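PDB 5XFM: alpha-glucosidase from Bacteroides thetaiotaomicron, which probably hydrolyses beta-L-arabinopyranosides and alpha-galactosides as a calcium-containing, bifunctional glycoside hydrolase of family 97. Local coordinates for residues Tyr126-His130 against Phe252-Gly256. The protein carries 1 engineered substitution. Numbering follows the deposited sequence.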
ATOM      1  N   TYR A 126      19.513  10.303   3.730  1.00 21.76           N
ATOM      2  CA  TYR A 126      20.563  11.307   3.757  1.00 26.26           C
ATOM      3  C   TYR A 126      20.176  12.462   4.675  1.00 26.97           C
ATOM      4  O   TYR A 126      18.999  12.799   4.792  1.00 26.43           O
ATOM      5  CB  TYR A 126      20.838  11.841   2.353  1.00 23.76           C
ATOM      6  CG  TYR A 126      21.113  10.784   1.314  1.00 28.86           C
ATOM      7  CD1 TYR A 126      20.088  10.290   0.520  1.00 23.43           C
ATOM      8  CD2 TYR A 126      22.399  10.288   1.112  1.00 23.89           C
ATOM      9  CE1 TYR A 126      20.324   9.336  -0.443  1.00 24.89           C
ATOM     10  CE2 TYR A 126      22.646   9.327   0.152  1.00 23.28           C
ATOM     11  CZ  TYR A 126      21.602   8.853  -0.625  1.00 25.66           C
ATOM     12  OH  TYR A 126      21.827   7.900  -1.592  1.00 19.89           O
ATOM     13  N   THR A 127      21.166  13.083   5.305  1.00 27.16           N
ATOM     14  CA  THR A 127      20.940  14.332   6.024  1.00 24.12           C
ATOM     15  C   THR A 127      21.828  15.424   5.436  1.00 26.65           C
ATOM     16  O   THR A 127      22.936  15.150   4.968  1.00 28.85           O
ATOM     17  CB  THR A 127      21.200  14.193   7.543  1.00 24.64           C
ATOM     18  OG1 THR A 127      22.530  13.712   7.780  1.00 25.45           O
ATOM     19  CG2 THR A 127      20.199  13.233   8.173  1.00 25.04           C
ATOM     20  N   LEU A 128      21.318  16.651   5.436  1.00 18.77           N
ATOM     21  CA  LEU A 128      22.073  17.816   4.987  1.00 23.25           C
ATOM     22  C   LEU A 128      22.044  18.892   6.065  1.00 29.06           C
ATOM     23  O   LEU A 128      20.974  19.357   6.453  1.00 29.42           O
ATOM     24  CB  LEU A 128      21.502  18.375   3.682  1.00 29.43           C
ATOM     25  CG  LEU A 128      21.602  17.553   2.400  1.00 32.49           C
ATOM     26  CD1 LEU A 128      20.550  18.019   1.432  1.00 24.14           C
ATOM     27  CD2 LEU A 128      22.986  17.726   1.787  1.00 32.43           C
ATOM     28  N   PRO A 129      23.223  19.289   6.555  1.00 27.56           N
ATOM     29  CA  PRO A 129      23.307  20.309   7.603  1.00 31.52           C
ATOM     30  C   PRO A 129      23.239  21.724   7.034  1.00 34.17           C
ATOM     31  O   PRO A 129      23.369  21.904   5.821  1.00 29.76           O
ATOM     32  CB  PRO A 129      24.677  20.041   8.230  1.00 24.00           C
ATOM     33  CG  PRO A 129      25.496  19.557   7.071  1.00 32.07           C
ATOM     34  CD  PRO A 129      24.551  18.758   6.193  1.00 26.54           C
ATOM     35  N   HIS A 130      23.031  22.715   7.897  1.00 33.14           N
ATOM     36  CA  HIS A 130      23.216  24.106   7.503  1.00 34.93           C
ATOM     37  C   HIS A 130      24.698  24.363   7.229  1.00 36.18           C
ATOM     38  O   HIS A 130      25.536  24.135   8.098  1.00 45.56           O
ATOM     39  CB  HIS A 130      22.711  25.060   8.586  1.00 35.74           C
ATOM     40  CG  HIS A 130      22.723  26.500   8.174  1.00 38.25           C
ATOM     41  ND1 HIS A 130      23.877  27.253   8.131  1.00 46.63           N
ATOM     42  CD2 HIS A 130      21.717  27.337   7.826  1.00 38.24           C
ATOM     43  CE1 HIS A 130      23.586  28.483   7.746  1.00 40.79           C
ATOM     44  NE2 HIS A 130      22.280  28.561   7.557  1.00 41.93           N
ATOM     45  N   PHE A 252      13.875  21.787   0.318  1.00 17.94           N
ATOM     46  CA  PHE A 252      13.539  21.857   1.739  1.00 19.94           C
ATOM     47  C   PHE A 252      14.518  22.699   2.550  1.00 22.57           C
ATOM     48  O   PHE A 252      15.534  23.168   2.035  1.00 22.70           O
ATOM     49  CB  PHE A 252      13.428  20.449   2.340  1.00 18.18           C
ATOM     50  CG  PHE A 252      14.561  19.536   1.981  1.00 18.43           C
ATOM     51  CD1 PHE A 252      14.512  18.768   0.823  1.00 19.00           C
ATOM     52  CD2 PHE A 252      15.670  19.435   2.804  1.00 20.97           C
ATOM     53  CE1 PHE A 252      15.548  17.920   0.494  1.00 18.58           C
ATOM     54  CE2 PHE A 252      16.714  18.589   2.481  1.00 19.56           C
ATOM     55  CZ  PHE A 252      16.653  17.829   1.326  1.00 20.99           C
ATOM     56  N   ALA A 253      14.169  22.925   3.813  1.00 19.89           N
ATOM     57  CA  ALA A 253      14.983  23.732   4.714  1.00 25.90           C
ATOM     58  C   ALA A 253      16.214  22.982   5.228  1.00 25.28           C
ATOM     59  O   ALA A 253      16.182  21.764   5.403  1.00 27.33           O
ATOM     60  CB  ALA A 253      14.140  24.205   5.883  1.00 19.37           C
ATOM     61  N   LEU A 254      17.291  23.720   5.482  1.00 21.15           N
ATOM     62  CA  LEU A 254      18.471  23.150   6.136  1.00 28.53           C
ATOM     63  C   LEU A 254      18.497  23.577   7.596  1.00 26.03           C
ATOM     64  O   LEU A 254      18.227  24.737   7.898  1.00 30.63           O
ATOM     65  CB  LEU A 254      19.766  23.584   5.450  1.00 25.69           C
ATOM     66  CG  LEU A 254      19.976  23.191   3.992  1.00 23.55           C
ATOM     67  CD1 LEU A 254      21.249  23.833   3.475  1.00 21.93           C
ATOM     68  CD2 LEU A 254      19.997  21.686   3.820  1.00 22.05           C
ATOM     69  N   PRO A 255      18.840  22.652   8.510  1.00 35.29           N
ATOM     70  CA  PRO A 255      19.168  21.248   8.226  1.00 29.51           C
ATOM     71  C   PRO A 255      17.940  20.408   7.873  1.00 27.43           C
ATOM     72  O   PRO A 255      16.872  20.605   8.454  1.00 31.02           O
ATOM     73  CB  PRO A 255      19.808  20.769   9.536  1.00 26.88           C
ATOM     74  CG  PRO A 255      19.204  21.640  10.584  1.00 30.86           C
ATOM     75  CD  PRO A 255      19.034  22.988   9.934  1.00 25.63           C
ATOM     76  N   GLY A 256      18.101  19.493   6.921  1.00 27.73           N
ATOM     77  CA  GLY A 256      17.008  18.646   6.465  1.00 26.76           C
ATOM     78  C   GLY A 256      17.432  17.232   6.094  1.00 29.09           C
ATOM     79  O   GLY A 256      18.573  16.828   6.342  1.00 25.26           O
TER
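Leu-128 and Gly-256 form an antiparallel hydrogen-bonded pair at one end of two central strands of the N-terminal beta-sandwich, where strand 121-128 finishes and strand 256-266 starts. Leu-128 N gives a nearly straight bond to Gly-256 O (2.9 Å, 174° at the hydrogen), tilted out of that carbonyl's plane. Gly-256 N returns one to Leu-128 O, also 2.9 Å long but lying in the carbonyl plane. A CA-H...O contact flanks each bond: Thr-127 CA meets Gly-256 O, and Pro-255 CA lies 3.2 Å from Leu-128 O. The cis peptide before Pro-255 belongs to the short link between strand 251-253 of one sheet and strand 256-266 of the other. Beside this link Leu-128, CG anti to the carbonyl carbon (chi1 -67°), brings CD1 obliquely against the Phe-252 ring, 3.9 Å from CZ; Val-137 and Val-139 of strand 136-147 also touch the Phe-252 side chain. Leu-254, which also touches Val-137, sets CD2 3.6 Å from Leu-128 CB, while its own CB packs by His-130 CA. Cutting Leu-254 back to an alanine would remove both methyls and is likely to cost Leu-128 CB its contact with CD2 and to open a gap beside Val-137. The other methyl, Leu-254 CD1, rests 3.7 Å from Pro-129 O.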